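Local coordinates for glycerol-3-phosphate dehydrogenase [NAD(P)+] (Coxiella burnetii, PDB 3K96), which probably catalyses the NAD(P)H-dependent reduction of dihydroxyacetone phosphate to sn-glycerol 3-phosphate, the precursor for phospholipid synthesis, at residues A[32-37]-A[46-51]; A[221-226]-A[234-239]; A[229-234]-A[343-348]. All blocks are in the same frame, centred on the assembly; numbering follows the deposited sequence.

Contact 1: A[32-37]-A[46-51]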
loop_
_atom_site.group_PDB
_atom_site.type_symbol
_atom_site.label_atom_id
_atom_site.label_comp_id
_atom_site.label_asym_id
_atom_site.label_seq_id
_atom_site.Cartn_x
_atom_site.Cartn_y
_atom_site.Cartn_z
ATOM N N ILE A 32 29.399 -10.988 -15.235
ATOM C CA ILE A 32 28.635 -9.752 -15.185
ATOM C C ILE A 32 29.270 -8.928 -14.074
ATOM O O ILE A 32 29.737 -9.483 -13.077
ATOM C CB ILE A 32 27.131 -10.003 -14.972
ATOM C CG1 ILE A 32 26.353 -8.666 -14.974
ATOM C CG2 ILE A 32 26.894 -10.805 -13.709
ATOM C CD1 ILE A 32 24.861 -8.856 -15.075
ATOM N N ALA A 33 29.362 -7.619 -14.266
ATOM C CA ALA A 33 29.934 -6.751 -13.251
ATOM C C ALA A 33 28.820 -5.988 -12.534
ATOM O O ALA A 33 27.901 -5.456 -13.178
ATOM C CB ALA A 33 30.950 -5.753 -13.874
ATOM N N ILE A 34 28.901 -5.965 -11.204
ATOM C CA ILE A 34 27.972 -5.185 -10.382
ATOM C C ILE A 34 28.767 -4.088 -9.684
ATOM O O ILE A 34 29.645 -4.371 -8.870
ATOM C CB ILE A 34 27.247 -6.059 -9.343
ATOM C CG1 ILE A 34 26.291 -7.021 -10.064
ATOM C CG2 ILE A 34 26.521 -5.174 -8.347
ATOM C CD1 ILE A 34 25.603 -8.033 -9.185
ATOM N N LEU A 35 28.453 -2.841 -10.025
ATOM C CA LEU A 35 29.125 -1.674 -9.491
ATOM C C LEU A 35 28.278 -1.117 -8.345
ATOM O O LEU A 35 27.183 -0.602 -8.572
ATOM C CB LEU A 35 29.304 -0.614 -10.603
ATOM C CG LEU A 35 29.943 -1.093 -11.926
ATOM C CD1 LEU A 35 30.161 0.084 -12.903
ATOM C CD2 LEU A 35 31.252 -1.864 -11.702
ATOM N N GLY A 36 28.793 -1.237 -7.127
ATOM C CA GLY A 36 28.079 -0.815 -5.903
ATOM C C GLY A 36 27.920 -2.017 -4.983
ATOM O O GLY A 36 27.111 -2.929 -5.244
ATOM N N ALA A 37 28.676 -2.019 -3.893
ATOM C CA ALA A 37 28.650 -3.128 -2.973
ATOM C C ALA A 37 27.863 -2.824 -1.715
ATOM O O ALA A 37 28.255 -3.210 -0.599
ATOM C CB ALA A 37 30.075 -3.571 -2.647
ATOM N N LEU A 46 24.531 -12.050 -5.118
ATOM C CA LEU A 46 24.300 -13.379 -4.570
ATOM C C LEU A 46 23.282 -14.139 -5.375
ATOM O O LEU A 46 23.441 -15.328 -5.609
ATOM C CB LEU A 46 23.822 -13.323 -3.109
ATOM C CG LEU A 46 24.850 -12.947 -2.064
ATOM C CD1 LEU A 46 24.191 -12.719 -0.713
ATOM C CD2 LEU A 46 25.917 -14.056 -2.012
ATOM N N VAL A 47 22.191 -13.478 -5.756
ATOM C CA VAL A 47 21.180 -14.148 -6.553
ATOM C C VAL A 47 21.820 -14.775 -7.795
ATOM O O VAL A 47 21.546 -15.929 -8.123
ATOM C CB VAL A 47 20.066 -13.178 -6.980
ATOM C CG1 VAL A 47 19.223 -13.781 -8.087
ATOM C CG2 VAL A 47 19.194 -12.780 -5.744
ATOM N N LEU A 48 22.658 -14.011 -8.489
ATOM C CA LEU A 48 23.306 -14.510 -9.700
ATOM C C LEU A 48 24.413 -15.528 -9.404
ATOM O O LEU A 48 24.459 -16.585 -10.019
ATOM C CB LEU A 48 23.883 -13.341 -10.520
ATOM C CG LEU A 48 22.863 -12.286 -10.984
ATOM C CD1 LEU A 48 23.537 -11.103 -11.645
ATOM C CD2 LEU A 48 21.820 -12.901 -11.901
ATOM N N ALA A 49 25.300 -15.211 -8.469
ATOM C CA ALA A 49 26.433 -16.096 -8.167
ATOM C C ALA A 49 25.963 -17.465 -7.650
ATOM O O ALA A 49 26.563 -18.508 -7.972
ATOM C CB ALA A 49 27.449 -15.409 -7.198
ATOM N N ARG A 50 24.859 -17.477 -6.898
ATOM C CA ARG A 50 24.301 -18.737 -6.401
ATOM C C ARG A 50 23.839 -19.668 -7.504
ATOM O O ARG A 50 23.747 -20.875 -7.293
ATOM C CB ARG A 50 23.134 -18.496 -5.433
ATOM C CG ARG A 50 23.584 -18.054 -4.050
ATOM C CD ARG A 50 22.421 -17.445 -3.283
ATOM N NE ARG A 50 22.799 -17.009 -1.947
ATOM C CZ ARG A 50 22.003 -16.306 -1.144
ATOM N NH1 ARG A 50 20.791 -15.942 -1.562
ATOM N NH2 ARG A 50 22.413 -15.958 0.068
ATOM N N LYS A 51 23.509 -19.120 -8.661
ATOM C CA LYS A 51 23.067 -19.948 -9.777
ATOM C C LYS A 51 24.294 -20.437 -10.572
ATOM O O LYS A 51 24.160 -21.172 -11.542
ATOM C CB LYS A 51 22.089 -19.156 -10.653
ATOM C CG LYS A 51 20.848 -18.639 -9.848
ATOM C CD LYS A 51 20.315 -17.301 -10.409
ATOM C CE LYS A 51 19.350 -17.435 -11.518
ATOM N NZ LYS A 51 18.028 -17.780 -11.001
#

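Contact 2: A[221-226]-A[234-239]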
loop_
_atom_site.group_PDB
_atom_site.type_symbol
_atom_site.label_atom_id
_atom_site.label_comp_id
_atom_site.label_asym_id
_atom_site.label_seq_id
_atom_site.Cartn_x
_atom_site.Cartn_y
_atom_site.Cartn_z
ATOM N N ILE A 221 9.821 9.238 3.833
ATOM C CA ILE A 221 10.156 10.220 4.847
ATOM C C ILE A 221 8.864 10.854 5.355
ATOM O O ILE A 221 8.670 10.955 6.566
ATOM C CB ILE A 221 11.106 11.291 4.344
ATOM C CG1 ILE A 221 12.479 10.678 4.006
ATOM C CG2 ILE A 221 11.285 12.389 5.401
ATOM C CD1 ILE A 221 13.466 11.730 3.450
ATOM N N ALA A 222 7.975 11.230 4.438
ATOM C CA ALA A 222 6.699 11.848 4.805
ATOM C C ALA A 222 5.872 10.944 5.713
ATOM O O ALA A 222 5.395 11.376 6.759
ATOM C CB ALA A 222 5.897 12.213 3.551
ATOM N N THR A 223 5.684 9.693 5.322
ATOM C CA THR A 223 4.913 8.787 6.136
ATOM C C THR A 223 5.649 8.469 7.442
ATOM O O THR A 223 5.020 8.203 8.468
ATOM C CB THR A 223 4.566 7.524 5.384
ATOM O OG1 THR A 223 5.771 6.903 4.929
ATOM C CG2 THR A 223 3.674 7.855 4.183
ATOM N N GLY A 224 6.979 8.485 7.409
ATOM C CA GLY A 224 7.748 8.264 8.617
ATOM C C GLY A 224 7.467 9.375 9.627
ATOM O O GLY A 224 7.319 9.120 10.839
ATOM N N ILE A 225 7.400 10.612 9.131
ATOM C CA ILE A 225 7.144 11.767 9.976
ATOM C C ILE A 225 5.778 11.641 10.663
ATOM O O ILE A 225 5.669 11.869 11.857
ATOM C CB ILE A 225 7.224 13.088 9.179
ATOM C CG1 ILE A 225 8.673 13.337 8.727
ATOM C CG2 ILE A 225 6.761 14.255 10.039
ATOM C CD1 ILE A 225 8.843 14.481 7.779
ATOM N N SER A 226 4.752 11.275 9.901
ATOM C CA SER A 226 3.402 11.065 10.438
ATOM C C SER A 226 3.434 9.999 11.543
ATOM O O SER A 226 2.839 10.180 12.613
ATOM C CB SER A 226 2.457 10.652 9.311
ATOM O OG SER A 226 1.117 10.495 9.762
ATOM N N ASN A 234 -4.396 5.056 9.879
ATOM C CA ASN A 234 -5.358 5.630 8.936
ATOM C C ASN A 234 -4.706 6.794 8.201
ATOM O O ASN A 234 -4.806 6.901 6.966
ATOM C CB ASN A 234 -6.637 6.144 9.643
ATOM C CG ASN A 234 -7.515 5.023 10.205
ATOM O OD1 ASN A 234 -7.361 3.832 9.846
ATOM N ND2 ASN A 234 -8.461 5.397 11.082
ATOM N N ALA A 235 -4.056 7.677 8.960
ATOM C CA ALA A 235 -3.384 8.839 8.377
ATOM C C ALA A 235 -2.235 8.389 7.434
ATOM O O ALA A 235 -2.019 8.983 6.376
ATOM C CB ALA A 235 -2.857 9.771 9.464
ATOM N N ARG A 236 -1.532 7.339 7.805
ATOM C CA ARG A 236 -0.449 6.852 6.955
ATOM C C ARG A 236 -1.013 6.363 5.635
ATOM O O ARG A 236 -0.465 6.663 4.604
ATOM C CB ARG A 236 0.350 5.752 7.643
ATOM C CG ARG A 236 1.487 5.204 6.781
ATOM C CD ARG A 236 2.365 4.268 7.534
ATOM N NE ARG A 236 1.674 3.057 7.919
ATOM C CZ ARG A 236 2.211 2.088 8.660
ATOM N NH1 ARG A 236 3.448 2.199 9.104
ATOM N NH2 ARG A 236 1.510 1.002 8.949
ATOM N N ALA A 237 -2.129 5.641 5.660
ATOM C CA ALA A 237 -2.725 5.115 4.431
ATOM C C ALA A 237 -3.197 6.257 3.544
ATOM O O ALA A 237 -3.039 6.216 2.332
ATOM C CB ALA A 237 -3.895 4.153 4.749
ATOM N N ALA A 238 -3.773 7.285 4.155
ATOM C CA ALA A 238 -4.228 8.453 3.408
ATOM C C ALA A 238 -3.024 9.152 2.725
ATOM O O ALA A 238 -3.121 9.609 1.588
ATOM C CB ALA A 238 -4.959 9.417 4.329
ATOM N N LEU A 239 -1.906 9.258 3.433
ATOM C CA LEU A 239 -0.687 9.859 2.871
ATOM C C LEU A 239 -0.078 8.983 1.766
ATOM O O LEU A 239 0.442 9.502 0.779
ATOM C CB LEU A 239 0.359 10.123 3.960
ATOM C CG LEU A 239 -0.033 11.221 4.980
ATOM C CD1 LEU A 239 0.916 11.279 6.183
ATOM C CD2 LEU A 239 -0.084 12.551 4.286
#

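Contact 3: A[229-234]-A[343-348]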
loop_
_atom_site.group_PDB
_atom_site.type_symbol
_atom_site.label_atom_id
_atom_site.label_comp_id
_atom_site.label_asym_id
_atom_site.label_seq_id
_atom_site.Cartn_x
_atom_site.Cartn_y
_atom_site.Cartn_z
ATOM N N LEU A 229 4.997 11.269 14.617
ATOM C CA LEU A 229 4.034 12.109 15.328
ATOM C C LEU A 229 2.901 11.240 15.884
ATOM O O LEU A 229 1.975 11.761 16.488
ATOM C CB LEU A 229 3.447 13.150 14.377
ATOM C CG LEU A 229 4.359 14.278 13.882
ATOM C CD1 LEU A 229 3.827 14.916 12.587
ATOM C CD2 LEU A 229 4.533 15.333 15.019
ATOM N N LYS A 230 2.961 9.920 15.647
ATOM C CA LYS A 230 1.937 8.981 16.128
ATOM C C LYS A 230 0.567 9.363 15.610
ATOM O O LYS A 230 -0.414 9.248 16.336
ATOM C CB LYS A 230 1.823 8.985 17.649
ATOM C CG LYS A 230 3.099 8.810 18.407
ATOM C CD LYS A 230 3.641 7.436 18.336
ATOM C CE LYS A 230 4.687 7.290 19.454
ATOM N NZ LYS A 230 5.435 6.017 19.337
ATOM N N LEU A 231 0.485 9.815 14.367
ATOM C CA LEU A 231 -0.807 10.216 13.805
ATOM C C LEU A 231 -1.667 9.005 13.431
ATOM O O LEU A 231 -2.851 9.158 13.091
ATOM C CB LEU A 231 -0.616 11.158 12.620
ATOM C CG LEU A 231 -0.039 12.517 13.022
ATOM C CD1 LEU A 231 0.147 13.412 11.815
ATOM C CD2 LEU A 231 -0.949 13.212 14.078
ATOM N N GLY A 232 -1.081 7.813 13.516
ATOM C CA GLY A 232 -1.806 6.559 13.257
ATOM C C GLY A 232 -1.785 5.967 11.843
ATOM O O GLY A 232 -1.361 6.611 10.875
ATOM N N SER A 233 -2.269 4.727 11.751
ATOM C CA SER A 233 -2.309 3.971 10.516
ATOM C C SER A 233 -3.268 4.482 9.458
ATOM O O SER A 233 -2.970 4.355 8.273
ATOM C CB SER A 233 -2.588 2.516 10.816
ATOM O OG SER A 233 -1.518 2.029 11.590
ATOM N N ASN A 234 -4.396 5.056 9.879
ATOM C CA ASN A 234 -5.358 5.630 8.936
ATOM C C ASN A 234 -4.706 6.794 8.201
ATOM O O ASN A 234 -4.806 6.901 6.966
ATOM C CB ASN A 234 -6.637 6.144 9.643
ATOM C CG ASN A 234 -7.515 5.023 10.205
ATOM O OD1 ASN A 234 -7.361 3.832 9.846
ATOM N ND2 ASN A 234 -8.461 5.397 11.082
ATOM N N GLN A 343 2.872 20.729 12.113
ATOM C CA GLN A 343 2.145 21.655 11.272
ATOM C C GLN A 343 2.179 21.180 9.818
ATOM O O GLN A 343 1.172 21.243 9.121
ATOM C CB GLN A 343 2.737 23.058 11.372
ATOM C CG GLN A 343 2.175 24.017 10.332
ATOM C CD GLN A 343 2.979 25.295 10.227
ATOM O OE1 GLN A 343 3.763 25.622 11.115
ATOM N NE2 GLN A 343 2.801 26.014 9.131
ATOM N N ALA A 344 3.333 20.693 9.366
ATOM C CA ALA A 344 3.478 20.250 7.975
ATOM C C ALA A 344 2.522 19.101 7.597
ATOM O O ALA A 344 1.893 19.115 6.533
ATOM C CB ALA A 344 4.944 19.845 7.675
ATOM N N VAL A 345 2.429 18.105 8.458
ATOM C CA VAL A 345 1.584 16.961 8.153
ATOM C C VAL A 345 0.128 17.347 8.283
ATOM O O VAL A 345 -0.720 16.830 7.542
ATOM C CB VAL A 345 1.923 15.735 8.995
ATOM C CG1 VAL A 345 0.949 14.597 8.690
ATOM C CG2 VAL A 345 3.396 15.278 8.723
ATOM N N GLN A 346 -0.189 18.240 9.219
ATOM C CA GLN A 346 -1.584 18.666 9.376
ATOM C C GLN A 346 -2.039 19.532 8.193
ATOM O O GLN A 346 -3.230 19.568 7.871
ATOM C CB GLN A 346 -1.830 19.334 10.733
ATOM C CG GLN A 346 -1.795 18.331 11.892
ATOM C CD GLN A 346 -2.132 18.944 13.235
ATOM O OE1 GLN A 346 -2.213 18.243 14.236
ATOM N NE2 GLN A 346 -2.335 20.255 13.261
ATOM N N GLU A 347 -1.108 20.249 7.561
ATOM C CA GLU A 347 -1.447 21.000 6.342
ATOM C C GLU A 347 -1.711 19.997 5.211
ATOM O O GLU A 347 -2.604 20.204 4.408
ATOM C CB GLU A 347 -0.342 21.988 5.931
ATOM C CG GLU A 347 -0.229 23.213 6.844
ATOM C CD GLU A 347 0.995 24.095 6.543
ATOM O OE1 GLU A 347 1.723 23.840 5.556
ATOM O OE2 GLU A 347 1.239 25.046 7.315
ATOM N N LEU A 348 -0.941 18.917 5.150
ATOM C CA LEU A 348 -1.142 17.900 4.103
ATOM C C LEU A 348 -2.461 17.147 4.259
ATOM O O LEU A 348 -3.172 16.921 3.274
ATOM C CB LEU A 348 -0.012 16.873 4.093
ATOM C CG LEU A 348 1.336 17.343 3.557
ATOM C CD1 LEU A 348 2.362 16.227 3.696
ATOM C CD2 LEU A 348 1.171 17.787 2.106
#

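Contact 1: A[32-37]-A[46-51]
Leu48 overlaps two isoleucines of strand 32-35 with a single methyl. Its CD1 comes within 4.0 Å of CG2 of Ile32, and CD1 of Ile34 lies 4.4 Å from the same Leu48 CD1, a looser touch. The side chains of Ile32 and Leu48 cross at about a right angle, and the leucine methyl sits against both the branch methyl CG2 and the CD1 end of Ile32. The chi1 of Ile32 (-178°) turns CG2 to the helix while CG1 runs alongside and brings CD1 to the same methyl. This is the first strand and first helix of the Rossmann-type beta-alpha-beta unit 32-35, 39-49, 55-58, and Val55 of the next strand touches both Ile34 and Leu48. Arg192 and Leu193 of helix 183-193 close over Leu48. Past the strand the chain turns through Gly36, consistent with the glycine-rich turn of a dinucleotide-binding fold; its backbone angles (phi 121°, psi 108°) bring the place of a CB up against the carbonyl O of Leu35, which suits glycine. On the far side of the helix the guanidinium of Arg50 lies with one face over CB of Leu46, 3.9 Å above the plane, while its NH2 bonds to the carbonyl of Ala169.

Contact 2: A[221-226]-A[234-239]
The flat guanidinium of Arg236 turns neither a face nor an edge to Thr223; the arginine meets that residue with the aliphatic root of its side chain. Its CG lies 4.1 Å from CB of Thr223, and beyond this the chain bends at chi3 (66°) and takes the guanidinium to Asp227, one turn past Thr223 on helix 206-228, whose OD2 forms a salt bridge with NH1, a polar tie between the same two helices. Arg282 brings a like charge close to the same nitrogen, so the carboxylate of Asp227 probably offsets some repulsion there. Leu239 supplies the apolar half of the contact. Its CB packs 4.0 Å from CG2 of Thr223, the two side chains sliding past each other in opposite directions, and its CD1 reaches on to Ser226, 3.5 Å from CB. The serine hydroxyl also borders this methyl, and CB of Ala235, on the facing helix and one turn before Leu239, lies 4.1 Å from Ser226 OG. The segments belong to helices 206-228 and 233-253, which form an antiparallel helical hairpin in the C-terminal domain: the axes of the 221-226 and 234-239 segments run at 162° and approach to 9.5 Å. Thr223 and Arg236 mark the nearest backbone approach, with their CA atoms 5.8 Å apart. The small residues Ser226 and Ala235 face each other nearer the connecting turn. The hydroxyl of Thr223 takes no polar partner from the opposing helix: OG1 bonds to the carbonyl of Leu219, one turn back in its own helix. Leu349 of helix 341-349 covers Ala235 and Leu239. Asn234, at the start of the second helix, bonds to Leu164, Glu167 and Thr174 of the second subunit, which places this end of the hairpin at the dimer interface.

Contact 3: A[229-234]-A[343-348]
Apolar contacts carry the whole of the touch between the two segments, and they converge on Val345. One methyl, CG1, is pressed against CD1 of Leu231 at 3.4 Å, tighter than usual van der Waals contact. The other, CG2, meets CD1 of Leu229 at 3.9 Å. The approaches differ: Leu229 and Val345 reach toward each other tip to tip, whereas Leu231 and Val345 slide past one another in opposite directions. With CG1 of Val345 opposite its backbone N (chi1 177°), the fork of the valine points one prong at each leucine. Behind this group, Ile225 of helix 206-228 touches Val345 and Ser226 touches Leu231, so the C-terminal helix 341-349 is packed onto the hairpin of helices 206-228 and 233-253 at its turn. That turn has two defined backbone features. Lys230 takes a positive phi in a Schellman motif that ends the first helix, and Gly232 occupies the N-cap position of the second, with backbone angles that only glycine takes easily. Leu229 and Leu231 flank Lys230, and Leu231 directly precedes Gly232. Polar interactions sit within the helix or lead to other parts of the protein. One turn apart on helix 341-349, NE2 of Gln343 donates to OE2 of Glu347 over 2.6 Å, nearly straight at 172°. The carboxylate oxygen lies in the amide plane of Gln343 and is met on its syn side, though from 31° out of the carboxylate plane. The other oxygen of Glu347 is bound by Arg333 and Gln330 of helix 326-336. The same turn also meets the second subunit: Ser233 OG bonds to its Asp276 and Ser233 N to its Glu167, and Leu231 packs on its Arg197.

Contacts 2 and 3 are neighbours in the helical C-terminal part, with centres 6 Å apart. Asn234 belongs to both, a probable hydrogen bond joins Ser226 O to Leu231 N (3.0 Å), and Leu239 CD1 packs on Val345 CG1 at 4.2 Å. Contact 1 lies in the nucleotide-binding part on the opposite side of the chain's centre, about 35 Å from contact 2 and 40 Å from contact 3, measured between centres. The predicted site lies nearer contacts 1 and 2: the side chain of Ile34 is about 8 Å from that of Trp40, a probable NADPH ligand, and the side chain of Thr223 is about 8 Å from those of Ser279 and Asn281, probable glycerol 3-phosphate ligands. Contact 3 lies away from these sites.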